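Local coordinates for protein beta-lactamase (Sphaerobacter thermophilus, PDB 4EWF) that probably hydrolyses beta-lactams to substituted beta-amino acids, as a member of the class A beta-lactamase family, at residues A[53-58]-A[214-219]; A[79-84]-A[94-99]; A[89-94]-A[112-117]; A[100-105]-A[119-124]; A[146-151]-A[158-163]. All blocks are in the same frame, centred on the assembly; numbering follows the deposited sequence.

How the contacts relate
Contacts 1, 3, 4 and 5 are buried, whereas contact 2 lies at the surface, its centre about 26 Å from that of the chain. Contact 1 joins helix 55-67 to an edge strand of the five-stranded sheet; contacts 3 and 4 both use helix 115-125, the first at its capped start and the second along its leucine face. Contacts 1 and 3 meet at Ser113 OG, hydrogen-bonded to both Lys55 NZ and Lys216 NZ; contacts 4 and 5 are tied by the salt bridge of Asp123 with Lys147. Chemistry follows place: lysine methylenes packed beside an anion-binding strand end (contact 1), carboxylates meeting a lysine or N-H groups (contacts 2 and 3), apolar carbons (contact 4), amide pairing (contact 5).

Contact 1. Residues A[53-58]-A[214-219]; sequences TVKIPL and GSKTGS. With SO4 (sulfate ion), chain E.
Lys216 reaches from its strand to the start of helix 55-67, and most of the packing runs along its methylene groups. Its CB lies 3.7 Å from both CG1 and CD1 of Ile56, the two side chains sliding past each other in opposite directions. Further out, Lys216 CE comes to 3.7 Å from Lys55 CD, where an extended lysine crosses a bent one. The trans first torsion of Lys216 (chi1 -179°) carries CG past Thr53 CA; bends at chi2 and chi4 then turn NZ back to donate to Thr217 O at 2.8 Å, tilted 30° from the carbonyl plane. Near the strand backbone, Thr53 CG2 lies 3.8 Å from Lys216 O. Gly218 offers backbone alone there, and the CA atoms of Thr53 and Gly218 are 5.1 Å apart.

The residues fit two signatures of class A beta-lactamases: Lys55 would be the lysine of the SxxK motif that begins with Ser52, and Lys216, Thr217 and Gly218 the KTG motif on the edge strand 212-220. In keeping with that, both lysine NZ atoms bond to Ser113 OG, and Lys55 NZ also to Asn115.

From Thr217 to Ser219 the strand turns from packing to binding an anion. A sulfate, probably from the crystallisation liquor, accepts from Thr217 OG1 at 2.7 Å through its O2, which is also 3.0 Å from Lys216 NZ. Ser219 N adds a weak bond to sulfate O1, and Ser52 OG binds the ion as well. Ser219, partly exposed, marks the side nearer to solvent.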
# COMPACT_ATOMS: atom_id res chain seq x y z
N THR A 53 -1.16 -4.58 1.68
CA THR A 53 -0.92 -3.16 1.93
C THR A 53 -0.21 -2.98 3.27
O THR A 53 0.48 -1.99 3.48
CB THR A 53 -2.21 -2.31 1.93
OG1 THR A 53 -3.06 -2.72 3.01
CG2 THR A 53 -2.93 -2.44 0.61
N VAL A 54 -0.34 -3.97 4.14
CA VAL A 54 0.29 -3.89 5.47
C VAL A 54 1.83 -3.94 5.38
O VAL A 54 2.54 -3.73 6.37
CB VAL A 54 -0.27 -5.00 6.41
CG1 VAL A 54 0.25 -6.37 6.01
CG2 VAL A 54 0.04 -4.66 7.89
N LYS A 55 2.35 -4.20 4.19
CA LYS A 55 3.79 -4.15 4.01
C LYS A 55 4.33 -2.72 4.11
O LYS A 55 5.53 -2.51 4.24
CB LYS A 55 4.19 -4.84 2.71
CG LYS A 55 3.79 -6.32 2.74
CD LYS A 55 4.01 -7.05 1.41
CE LYS A 55 3.49 -8.49 1.53
NZ LYS A 55 3.78 -9.28 0.30
N ILE A 56 3.43 -1.73 4.08
CA ILE A 56 3.86 -0.34 4.23
C ILE A 56 4.35 -0.07 5.65
O ILE A 56 5.50 0.30 5.85
CB ILE A 56 2.75 0.66 3.84
CG1 ILE A 56 2.55 0.66 2.31
CG2 ILE A 56 3.08 2.08 4.35
CD1 ILE A 56 1.30 1.45 1.87
N PRO A 57 3.49 -0.26 6.66
CA PRO A 57 4.00 -0.04 8.01
C PRO A 57 5.14 -0.99 8.37
O PRO A 57 5.96 -0.62 9.20
CB PRO A 57 2.77 -0.28 8.91
CG PRO A 57 1.82 -1.05 8.07
CD PRO A 57 2.05 -0.59 6.65
N LEU A 58 5.20 -2.18 7.78
CA LEU A 58 6.34 -3.08 8.01
C LEU A 58 7.64 -2.42 7.53
O LEU A 58 8.65 -2.41 8.23
CB LEU A 58 6.12 -4.42 7.29
CG LEU A 58 7.33 -5.37 7.22
CD1 LEU A 58 7.83 -5.78 8.61
CD2 LEU A 58 7.01 -6.60 6.38
N GLY A 214 3.71 6.23 -6.62
CA GLY A 214 4.15 5.01 -5.97
C GLY A 214 2.97 4.44 -5.23
O GLY A 214 2.05 5.18 -4.88
N SER A 215 2.99 3.15 -4.97
CA SER A 215 1.89 2.56 -4.23
C SER A 215 2.28 1.17 -3.73
O SER A 215 3.27 0.59 -4.18
CB SER A 215 0.64 2.46 -5.10
OG SER A 215 0.64 1.26 -5.88
N LYS A 216 1.51 0.67 -2.77
CA LYS A 216 1.57 -0.74 -2.41
C LYS A 216 0.19 -1.31 -2.66
O LYS A 216 -0.81 -0.88 -2.07
CB LYS A 216 1.94 -0.96 -0.93
CG LYS A 216 2.03 -2.46 -0.57
CD LYS A 216 3.23 -3.09 -1.29
CE LYS A 216 3.21 -4.63 -1.22
NZ LYS A 216 2.25 -5.24 -2.20
N THR A 217 0.15 -2.29 -3.56
CA THR A 217 -1.07 -3.02 -3.87
C THR A 217 -1.32 -4.09 -2.83
O THR A 217 -0.42 -4.45 -2.05
CB THR A 217 -0.90 -3.75 -5.20
OG1 THR A 217 0.32 -4.51 -5.15
CG2 THR A 217 -0.85 -2.77 -6.37
N GLY A 218 -2.53 -4.62 -2.84
CA GLY A 218 -2.89 -5.78 -2.04
C GLY A 218 -3.96 -6.59 -2.74
O GLY A 218 -4.95 -6.03 -3.24
N SER A 219 -3.79 -7.91 -2.76
CA SER A 219 -4.72 -8.78 -3.46
C SER A 219 -4.85 -10.10 -2.72
O SER A 219 -3.85 -10.68 -2.31
CB SER A 219 -4.22 -9.08 -4.88
OG SER A 219 -3.77 -7.90 -5.53
S SO4 E . -0.30 -7.98 -4.43
O1 SO4 E . -0.85 -8.50 -3.17
O2 SO4 E . 0.68 -6.94 -4.11
O3 SO4 E . 0.34 -9.06 -5.19
O4 SO4 E . -1.37 -7.40 -5.26

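Contact 2. Residues A[79-84]-A[94-99]; sequences LRAADK and LHDGLE
Lys84 stretches its ammonium group over to the 94-99 segment, where two acceptors of different kind receive it. Its first torsion sets CG anti to the carbonyl carbon (chi1 -68°), and from CG onward the chain is extended, so its full length is used. NZ forms a salt bridge with Asp96 OD1 at 2.7 Å, coming from above the carboxylate plane, 49° out of it. The same NZ meets Leu94 O at 2.8 Å, nearly in line with the carbonyl bond (C=O...N 165°). A water accepts weakly from Lys84 NZ and donates to Asp96 OD2, so the carboxylate is engaged at both oxygens. Ala81 CB lies 3.6 Å from each of these oxygens.

The segments follow and precede the paired strands 76-78 and 99-101, and just past that pairing Leu79 bonds to two successive residues: Leu79 N donates to Leu98 O at 2.8 Å, and Leu79 O accepts from Gly97 N. Within 94-99 a type II beta turn runs from His95 to Leu98, with Gly97 supplying the positive phi of its third position.

Leu79 is the buried member. With CG trans to the backbone N (chi1 179°), a chi2 of 67° brings CD2 against the carbonyls of the turn, 3.6 Å from His95 O, while Leu79 CB faces Leu98 CB at 4.0 Å. Leu91 touches both leucines from the loop between the segments, and Thr116 of helix 115-125 touches Leu79.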
# COMPACT_ATOMS: atom_id res chain seq x y z
N LEU A 79 18.63 -16.91 2.42
CA LEU A 79 17.38 -17.58 2.10
C LEU A 79 17.43 -19.06 2.50
O LEU A 79 18.30 -19.81 2.05
CB LEU A 79 17.09 -17.48 0.60
CG LEU A 79 15.81 -18.18 0.13
CD1 LEU A 79 14.58 -17.50 0.71
CD2 LEU A 79 15.74 -18.20 -1.38
N ARG A 80 16.49 -19.48 3.34
CA ARG A 80 16.42 -20.86 3.80
C ARG A 80 15.08 -21.48 3.41
O ARG A 80 14.07 -20.80 3.35
CB ARG A 80 16.60 -20.94 5.32
CG ARG A 80 18.01 -21.28 5.78
CD ARG A 80 19.04 -20.36 5.20
NE ARG A 80 20.13 -20.05 6.13
CZ ARG A 80 21.37 -20.54 6.05
NH1 ARG A 80 21.70 -21.38 5.08
NH2 ARG A 80 22.28 -20.17 6.94
N ALA A 81 15.10 -22.79 3.16
CA ALA A 81 13.90 -23.53 2.80
C ALA A 81 12.75 -23.30 3.77
O ALA A 81 11.62 -23.08 3.35
CB ALA A 81 14.22 -25.01 2.71
N ALA A 82 13.03 -23.35 5.07
CA ALA A 82 12.00 -23.04 6.08
C ALA A 82 11.29 -21.67 5.96
O ALA A 82 10.15 -21.51 6.40
CB ALA A 82 12.58 -23.21 7.49
N ASP A 83 11.97 -20.67 5.37
CA ASP A 83 11.41 -19.32 5.25
C ASP A 83 10.46 -19.14 4.07
O ASP A 83 9.72 -18.16 4.00
CB ASP A 83 12.53 -18.29 5.08
CG ASP A 83 13.62 -18.42 6.13
OD1 ASP A 83 13.26 -18.52 7.32
OD2 ASP A 83 14.82 -18.42 5.75
N LYS A 84 10.51 -20.07 3.12
CA LYS A 84 9.81 -19.86 1.85
C LYS A 84 8.30 -19.88 2.05
O LYS A 84 7.74 -20.86 2.56
CB LYS A 84 10.25 -20.93 0.82
CG LYS A 84 11.72 -20.77 0.38
CD LYS A 84 12.15 -21.82 -0.66
CE LYS A 84 13.43 -21.38 -1.38
NZ LYS A 84 14.12 -22.51 -2.09
N LEU A 94 13.66 -19.57 -5.70
CA LEU A 94 15.10 -19.39 -5.89
C LEU A 94 15.86 -20.32 -4.96
O LEU A 94 15.29 -20.80 -3.98
CB LEU A 94 15.50 -17.93 -5.64
CG LEU A 94 14.86 -16.91 -6.59
CD1 LEU A 94 15.45 -15.52 -6.31
CD2 LEU A 94 15.10 -17.30 -8.05
N HIS A 95 17.13 -20.56 -5.23
CA HIS A 95 17.85 -21.63 -4.54
C HIS A 95 18.10 -21.39 -3.04
O HIS A 95 18.45 -20.29 -2.62
CB HIS A 95 19.18 -21.93 -5.25
CG HIS A 95 20.27 -20.94 -4.97
ND1 HIS A 95 20.44 -19.79 -5.71
CD2 HIS A 95 21.27 -20.95 -4.06
CE1 HIS A 95 21.49 -19.13 -5.26
NE2 HIS A 95 22.01 -19.81 -4.26
N ASP A 96 17.91 -22.44 -2.23
CA ASP A 96 18.24 -22.40 -0.81
C ASP A 96 19.68 -21.96 -0.64
O ASP A 96 20.58 -22.54 -1.25
CB ASP A 96 18.06 -23.79 -0.17
CG ASP A 96 16.60 -24.25 -0.14
OD1 ASP A 96 15.70 -23.38 -0.12
OD2 ASP A 96 16.37 -25.48 -0.14
N GLY A 97 19.93 -20.96 0.20
CA GLY A 97 21.30 -20.51 0.42
C GLY A 97 21.59 -19.17 -0.26
O GLY A 97 22.65 -18.58 -0.07
N LEU A 98 20.64 -18.70 -1.06
CA LEU A 98 20.79 -17.41 -1.72
C LEU A 98 21.03 -16.33 -0.66
O LEU A 98 20.26 -16.20 0.29
CB LEU A 98 19.53 -17.07 -2.50
CG LEU A 98 19.51 -15.76 -3.30
CD1 LEU A 98 20.43 -15.83 -4.49
CD2 LEU A 98 18.08 -15.48 -3.77
N GLU A 99 22.09 -15.56 -0.82
CA GLU A 99 22.42 -14.52 0.14
C GLU A 99 21.94 -13.15 -0.33
O GLU A 99 22.38 -12.65 -1.36
CB GLU A 99 23.92 -14.52 0.42
CG GLU A 99 24.34 -13.70 1.62
CD GLU A 99 25.74 -14.06 2.10
OE1 GLU A 99 26.27 -15.12 1.70
OE2 GLU A 99 26.31 -13.27 2.89
O HOH W 1 14.21 -25.79 -1.74

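Contact 3. Residues A[89-94]-A[112-117]; sequences GVLLHL and ISDNTA. With SO4 (sulfate ion), chain F.
The Ser113-Asp114-Asn115 triplet matches the SDN motif of class A beta-lactamases, and its aspartate joins the loop 89-94 to the start of helix 115-125. Asp114 OD1 accepts two successive main-chain N-H groups. Val90 N reaches Asp114 OD1 at 2.7 Å from above the carboxylate plane (52° out of it), while Leu91 N meets the same OD1 at 3.0 Å on its syn lone pair; both bonds are nearly straight. Asp114 OD2 turns to the helix and N-caps it by accepting from Ala117 N at 3.1 Å. A trans first torsion (chi1 -167°) sends this carboxylate over Gly89, whose CA is 3.3 Å from Asp114 OD1. A water makes the fourth hydrogen bond, donating to OD2 and accepting from Leu92 N at 3.0 Å. Three N-H groups and a water on one carboxylate should fix its rotation. Apolar packing continues beside it: Leu91 CB touches Thr116 CB at 3.8 Å, and Leu91 CD1 meets Ala117 CB at 3.9 Å. Flanking the aspartate in sequence, Ser113 OG and Asn115 OD1 both bond to Lys55 NZ. An aspartate buried behind its serine and asparagine, bound to backbone rather than to the pocket, is the arrangement expected of an SDN loop.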
# COMPACT_ATOMS: atom_id res chain seq x y z
N GLY A 89 5.64 -13.39 -5.06
CA GLY A 89 7.06 -13.34 -4.77
C GLY A 89 7.88 -14.19 -5.72
O GLY A 89 7.35 -14.90 -6.58
N VAL A 90 9.19 -14.10 -5.56
CA VAL A 90 10.11 -14.84 -6.40
C VAL A 90 11.04 -15.74 -5.55
O VAL A 90 11.49 -16.82 -6.00
CB VAL A 90 10.86 -13.85 -7.32
CG1 VAL A 90 11.93 -13.08 -6.56
CG2 VAL A 90 11.43 -14.56 -8.50
N LEU A 91 11.28 -15.32 -4.32
CA LEU A 91 12.21 -16.07 -3.45
C LEU A 91 11.79 -17.51 -3.23
O LEU A 91 12.64 -18.39 -3.10
CB LEU A 91 12.39 -15.37 -2.10
CG LEU A 91 13.08 -14.00 -2.16
CD1 LEU A 91 13.24 -13.39 -0.75
CD2 LEU A 91 14.44 -14.10 -2.86
N LEU A 92 10.48 -17.76 -3.20
CA LEU A 92 10.03 -19.12 -2.99
C LEU A 92 10.55 -20.10 -3.99
O LEU A 92 10.57 -21.28 -3.71
CB LEU A 92 8.50 -19.25 -2.88
CG LEU A 92 7.43 -18.61 -3.77
CD1 LEU A 92 7.91 -17.93 -5.06
CD2 LEU A 92 6.29 -19.61 -4.02
N HIS A 93 10.99 -19.64 -5.16
CA HIS A 93 11.48 -20.55 -6.19
C HIS A 93 12.98 -20.43 -6.45
O HIS A 93 13.51 -21.10 -7.34
CB HIS A 93 10.73 -20.32 -7.51
CG HIS A 93 9.26 -20.59 -7.42
ND1 HIS A 93 8.75 -21.81 -7.02
CD2 HIS A 93 8.19 -19.81 -7.68
CE1 HIS A 93 7.43 -21.76 -7.03
NE2 HIS A 93 7.06 -20.55 -7.43
N LEU A 94 13.66 -19.57 -5.70
CA LEU A 94 15.10 -19.39 -5.89
C LEU A 94 15.86 -20.32 -4.96
O LEU A 94 15.29 -20.80 -3.98
CB LEU A 94 15.50 -17.93 -5.64
CG LEU A 94 14.86 -16.91 -6.59
CD1 LEU A 94 15.45 -15.52 -6.31
CD2 LEU A 94 15.10 -17.30 -8.05
N ILE A 112 7.14 -6.28 -5.77
CA ILE A 112 6.35 -7.39 -6.27
C ILE A 112 5.62 -8.16 -5.16
O ILE A 112 5.07 -9.24 -5.40
CB ILE A 112 7.22 -8.39 -7.07
CG1 ILE A 112 8.21 -9.11 -6.15
CG2 ILE A 112 7.98 -7.69 -8.18
CD1 ILE A 112 8.75 -10.41 -6.76
N SER A 113 5.63 -7.61 -3.95
CA SER A 113 4.89 -8.22 -2.84
C SER A 113 5.40 -9.62 -2.46
O SER A 113 4.63 -10.56 -2.23
CB SER A 113 3.39 -8.26 -3.15
OG SER A 113 2.65 -8.11 -1.95
N ASP A 114 6.72 -9.76 -2.40
CA ASP A 114 7.31 -11.06 -2.10
C ASP A 114 7.03 -11.48 -0.65
O ASP A 114 7.52 -10.86 0.30
CB ASP A 114 8.82 -11.02 -2.38
CG ASP A 114 9.43 -12.39 -2.42
OD1 ASP A 114 10.07 -12.74 -3.43
OD2 ASP A 114 9.27 -13.11 -1.41
N ASN A 115 6.24 -12.54 -0.51
CA ASN A 115 5.77 -13.02 0.78
C ASN A 115 6.91 -13.61 1.64
O ASN A 115 6.90 -13.46 2.85
CB ASN A 115 4.66 -14.06 0.61
CG ASN A 115 3.29 -13.43 0.29
OD1 ASN A 115 3.11 -12.22 0.41
ND2 ASN A 115 2.33 -14.26 -0.11
N THR A 116 7.87 -14.27 1.00
CA THR A 116 9.04 -14.78 1.73
C THR A 116 9.86 -13.61 2.32
O THR A 116 10.21 -13.60 3.51
CB THR A 116 9.95 -15.63 0.83
OG1 THR A 116 9.24 -16.79 0.38
CG2 THR A 116 11.18 -16.07 1.60
N ALA A 117 10.15 -12.62 1.48
CA ALA A 117 10.90 -11.44 1.92
C ALA A 117 10.17 -10.75 3.07
O ALA A 117 10.79 -10.29 4.04
CB ALA A 117 11.08 -10.48 0.77
S SO4 F . 10.30 -25.00 -6.47
O1 SO4 F . 10.46 -25.43 -5.08
O2 SO4 F . 10.27 -23.55 -6.54
O3 SO4 F . 11.42 -25.48 -7.28
O4 SO4 F . 9.05 -25.54 -7.00
O HOH W 2 8.70 -15.60 -2.12

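Contact 4. Residues A[100-105]-A[119-124]; sequences LTLEDL and NLLIDL
The CD2 methyl of Leu121 touches two leucines of the 100-105 segment. Leu121 CD2 lies 3.5 Å from Leu102 CD1, tighter than usual for two carbons, and 3.8 Å from Leu105 CB. The side chains of Leu121 and Leu105 slide past each other in opposite directions, and Leu121 CD1 lies 3.9 Å from Leu105 O. Leu105 in turn reaches past with CD1, 3.9 Å from Leu120 CB, the two chains standing at about a right angle. Leu102 is trans about its first torsion (chi1 179°); this brings its CD1 to Leu121 CD2 and, at 3.9 Å, to Leu124 CD1.

Behind this first shell stands the start of helix 102-111, fixed by a capping box. Thr101 OG1 accepts from Asp104 N at 3.1 Å, and Asp104 OD2 accepts from Thr101 N at 3.0 Å, met from 50° out of the carboxylate plane. Both bonds lie on the side of the helix turned from the leucines, so the polar cap and the apolar seam stay separate. One layer further out, Leu58 and Val62 of helix 55-67 cover Leu121 and Leu102, while Ile77 of strand 76-78 covers Leu105 and Leu124. Leucine packing between the successive helices 102-111 and 115-125, with helix 55-67 against them, belongs to the all-helical subdomain of the class A beta-lactamase fold.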
# COMPACT_ATOMS: atom_id res chain seq x y z
N LEU A 100 21.03 -12.56 0.44
CA LEU A 100 20.43 -11.27 0.12
C LEU A 100 20.87 -10.21 1.13
O LEU A 100 21.54 -10.53 2.11
CB LEU A 100 18.90 -11.40 0.16
CG LEU A 100 18.38 -12.47 -0.82
CD1 LEU A 100 17.19 -13.22 -0.26
CD2 LEU A 100 18.06 -11.85 -2.17
N THR A 101 20.50 -8.96 0.89
CA THR A 101 20.73 -7.90 1.86
C THR A 101 19.38 -7.45 2.40
O THR A 101 18.34 -7.77 1.81
CB THR A 101 21.44 -6.67 1.26
OG1 THR A 101 20.67 -6.16 0.17
CG2 THR A 101 22.86 -7.01 0.80
N LEU A 102 19.41 -6.73 3.51
CA LEU A 102 18.18 -6.16 4.06
C LEU A 102 17.50 -5.29 3.00
O LEU A 102 16.29 -5.31 2.85
CB LEU A 102 18.51 -5.33 5.31
CG LEU A 102 17.32 -4.65 5.99
CD1 LEU A 102 16.28 -5.67 6.39
CD2 LEU A 102 17.76 -3.83 7.21
N GLU A 103 18.28 -4.51 2.25
CA GLU A 103 17.67 -3.68 1.21
C GLU A 103 16.99 -4.51 0.11
O GLU A 103 15.89 -4.18 -0.33
CB GLU A 103 18.66 -2.66 0.62
CG GLU A 103 18.01 -1.74 -0.41
CD GLU A 103 18.78 -0.44 -0.65
OE1 GLU A 103 18.14 0.57 -1.04
OE2 GLU A 103 20.01 -0.43 -0.47
N ASP A 104 17.63 -5.60 -0.32
CA ASP A 104 17.00 -6.51 -1.27
C ASP A 104 15.62 -6.94 -0.75
O ASP A 104 14.63 -6.96 -1.49
CB ASP A 104 17.82 -7.80 -1.46
CG ASP A 104 19.16 -7.57 -2.17
OD1 ASP A 104 19.35 -6.54 -2.85
OD2 ASP A 104 20.02 -8.47 -2.04
N LEU A 105 15.55 -7.31 0.53
CA LEU A 105 14.29 -7.79 1.10
C LEU A 105 13.19 -6.73 1.07
O LEU A 105 12.03 -7.04 0.77
CB LEU A 105 14.49 -8.31 2.52
CG LEU A 105 15.42 -9.51 2.72
CD1 LEU A 105 15.31 -9.99 4.16
CD2 LEU A 105 15.09 -10.63 1.76
N ASN A 119 7.98 -12.09 5.29
CA ASN A 119 8.09 -12.88 6.51
C ASN A 119 9.48 -12.86 7.15
O ASN A 119 9.62 -12.96 8.37
CB ASN A 119 7.60 -14.31 6.30
CG ASN A 119 6.10 -14.37 5.99
OD1 ASN A 119 5.40 -13.37 6.13
ND2 ASN A 119 5.61 -15.54 5.58
N LEU A 120 10.51 -12.72 6.32
CA LEU A 120 11.87 -12.54 6.80
C LEU A 120 12.04 -11.20 7.55
O LEU A 120 12.68 -11.15 8.61
CB LEU A 120 12.87 -12.66 5.65
CG LEU A 120 13.13 -14.08 5.11
CD1 LEU A 120 13.96 -14.02 3.82
CD2 LEU A 120 13.84 -14.95 6.17
N LEU A 121 11.47 -10.13 6.99
CA LEU A 121 11.48 -8.81 7.64
C LEU A 121 10.67 -8.82 8.95
O LEU A 121 11.03 -8.18 9.93
CB LEU A 121 10.94 -7.75 6.69
CG LEU A 121 11.76 -7.49 5.42
CD1 LEU A 121 11.06 -6.47 4.53
CD2 LEU A 121 13.15 -7.00 5.79
N ILE A 122 9.54 -9.52 8.94
CA ILE A 122 8.73 -9.67 10.14
C ILE A 122 9.54 -10.39 11.23
O ILE A 122 9.50 -9.99 12.40
CB ILE A 122 7.43 -10.42 9.86
CG1 ILE A 122 6.54 -9.58 8.94
CG2 ILE A 122 6.69 -10.76 11.16
CD1 ILE A 122 5.20 -10.22 8.65
N ASP A 123 10.30 -11.40 10.84
CA ASP A 123 11.16 -12.08 11.82
C ASP A 123 12.26 -11.16 12.36
O ASP A 123 12.67 -11.28 13.52
CB ASP A 123 11.83 -13.31 11.20
CG ASP A 123 10.89 -14.51 11.09
OD1 ASP A 123 9.83 -14.51 11.76
OD2 ASP A 123 11.23 -15.44 10.33
N LEU A 124 12.77 -10.27 11.52
CA LEU A 124 13.90 -9.45 11.94
C LEU A 124 13.45 -8.37 12.92
O LEU A 124 14.09 -8.11 13.93
CB LEU A 124 14.53 -8.78 10.73
CG LEU A 124 15.37 -9.67 9.83
CD1 LEU A 124 15.80 -8.87 8.64
CD2 LEU A 124 16.58 -10.21 10.60

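Contact 5. Residues A[146-151]-A[158-163]; sequences RKMKGR and PENWAT
Asn160 lays its amide alongside the backbone of Arg146 and pairs with it at both ends. ND2 donates to Arg146 O at 3.0 Å, almost straight (175°) and lying in the Asn160 amide plane, while OD1 accepts from Arg146 N at 3.0 Å with a more bent hydrogen bond (N-H...O 131°). Each bond falls on a lone pair in the carbonyl plane, so the amide cannot turn about its last bond without losing both. Ser145 N gives OD1 a further donor. The selenomethionine Met148 adds its CE methyl 3.7 Å from Asn160 ND2.

Position and sequence are consistent with the neck of the omega loop of class A beta-lactamases. Arg146 is modelled in two conformers, in one of which CD passes 3.1 Å from Pro158 O; that buried oxygen has no hydrogen-bond partner in the model. In the same conformer, and so less certainly, Arg146 NH2 donates to Arg151 O at 3.0 Å and NH1 forms a salt bridge with Glu157. Glu159 OE1 takes Asn160 N on its anti lone pair, and OE2 pairs with Arg49. The two Asn160-Arg146 bonds use no charged group, so that pairing probably depends little on ionisation.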
# COMPACT_ATOMS: atom_id res chain seq x y z
N ARG A 146 -0.52 -11.37 11.52
CA ARG A 146 -0.44 -12.62 10.75
C ARG A 146 0.60 -12.53 9.62
O ARG A 146 0.55 -11.60 8.80
CB ARG A 146 -1.83 -12.93 10.19
CG ARG A 146 -1.95 -14.11 9.22
CD ARG A 146 -3.41 -14.23 8.74
NE ARG A 146 -3.57 -14.94 7.47
CZ ARG A 146 -3.91 -16.22 7.37
NH1 ARG A 146 -4.11 -16.93 8.47
NH2 ARG A 146 -4.05 -16.78 6.18
N LYS A 147 1.55 -13.47 9.58
CA LYS A 147 2.54 -13.51 8.50
C LYS A 147 1.83 -13.76 7.18
O LYS A 147 0.64 -14.11 7.15
CB LYS A 147 3.55 -14.65 8.74
CG LYS A 147 4.70 -14.30 9.69
CD LYS A 147 5.72 -15.43 9.72
CE LYS A 147 7.01 -15.04 10.44
NZ LYS A 147 7.88 -16.25 10.66
N MSE A 148 2.56 -13.57 6.09
CA MSE A 148 1.97 -13.74 4.77
C MSE A 148 1.81 -15.21 4.44
O MSE A 148 2.75 -15.99 4.62
CB MSE A 148 2.83 -13.04 3.71
CG MSE A 148 3.05 -11.59 3.99
SE MSE A 148 1.40 -10.53 4.07
CE MSE A 148 1.53 -9.98 5.92
N LYS A 149 0.62 -15.59 3.98
CA LYS A 149 0.34 -16.98 3.58
C LYS A 149 -0.26 -17.09 2.17
O LYS A 149 -0.44 -18.19 1.67
CB LYS A 149 -0.57 -17.66 4.60
CG LYS A 149 0.05 -17.78 5.98
CD LYS A 149 -1.00 -17.95 7.06
CE LYS A 149 -0.39 -17.73 8.44
NZ LYS A 149 0.71 -18.69 8.74
N GLY A 150 -0.58 -15.96 1.56
CA GLY A 150 -1.21 -15.95 0.25
C GLY A 150 -2.71 -16.21 0.24
O GLY A 150 -3.32 -16.40 -0.82
N ARG A 151 -3.33 -16.23 1.42
CA ARG A 151 -4.77 -16.49 1.51
C ARG A 151 -5.38 -15.70 2.66
O ARG A 151 -4.66 -15.31 3.60
CB ARG A 151 -5.04 -17.99 1.68
CG ARG A 151 -4.35 -18.60 2.88
CD ARG A 151 -4.77 -20.05 3.07
NE ARG A 151 -3.66 -20.89 3.52
CZ ARG A 151 -3.33 -21.07 4.80
NH1 ARG A 151 -2.31 -21.86 5.11
NH2 ARG A 151 -4.02 -20.47 5.76
N PRO A 158 -6.45 -14.94 13.39
CA PRO A 158 -6.13 -13.51 13.41
C PRO A 158 -5.90 -12.97 12.00
O PRO A 158 -5.14 -13.54 11.24
CB PRO A 158 -4.82 -13.45 14.19
CG PRO A 158 -4.84 -14.66 15.06
CD PRO A 158 -5.55 -15.72 14.26
N GLU A 159 -6.57 -11.87 11.66
CA GLU A 159 -6.42 -11.27 10.35
C GLU A 159 -5.73 -9.93 10.49
O GLU A 159 -5.72 -9.33 11.58
CB GLU A 159 -7.81 -11.12 9.69
CG GLU A 159 -7.80 -10.50 8.28
CD GLU A 159 -7.00 -11.32 7.26
OE1 GLU A 159 -5.76 -11.18 7.23
OE2 GLU A 159 -7.63 -12.09 6.49
N ASN A 160 -5.12 -9.47 9.40
CA ASN A 160 -4.55 -8.13 9.31
C ASN A 160 -5.60 -7.18 8.73
O ASN A 160 -5.93 -7.28 7.55
CB ASN A 160 -3.31 -8.13 8.40
CG ASN A 160 -2.24 -9.09 8.86
OD1 ASN A 160 -2.04 -9.29 10.06
ND2 ASN A 160 -1.55 -9.70 7.91
N TRP A 161 -6.11 -6.28 9.56
CA TRP A 161 -7.19 -5.37 9.18
C TRP A 161 -6.65 -4.00 8.80
O TRP A 161 -5.61 -3.58 9.29
CB TRP A 161 -8.22 -5.23 10.33
CG TRP A 161 -8.86 -6.55 10.69
CD1 TRP A 161 -8.64 -7.30 11.82
CD2 TRP A 161 -9.77 -7.30 9.88
NE1 TRP A 161 -9.38 -8.46 11.76
CE2 TRP A 161 -10.08 -8.49 10.58
CE3 TRP A 161 -10.36 -7.09 8.62
CZ2 TRP A 161 -10.97 -9.46 10.08
CZ3 TRP A 161 -11.24 -8.05 8.11
CH2 TRP A 161 -11.54 -9.23 8.85
N ALA A 162 -7.35 -3.31 7.91
CA ALA A 162 -7.00 -1.96 7.52
C ALA A 162 -8.26 -1.11 7.41
O ALA A 162 -9.36 -1.64 7.22
CB ALA A 162 -6.31 -1.97 6.17
N THR A 163 -8.11 0.21 7.50
CA THR A 163 -9.16 1.10 7.02
C THR A 163 -8.53 2.06 6.03
O THR A 163 -7.35 2.35 6.12
CB THR A 163 -9.85 1.92 8.15
OG1 THR A 163 -8.92 2.88 8.67
CG2 THR A 163 -10.32 1.02 9.27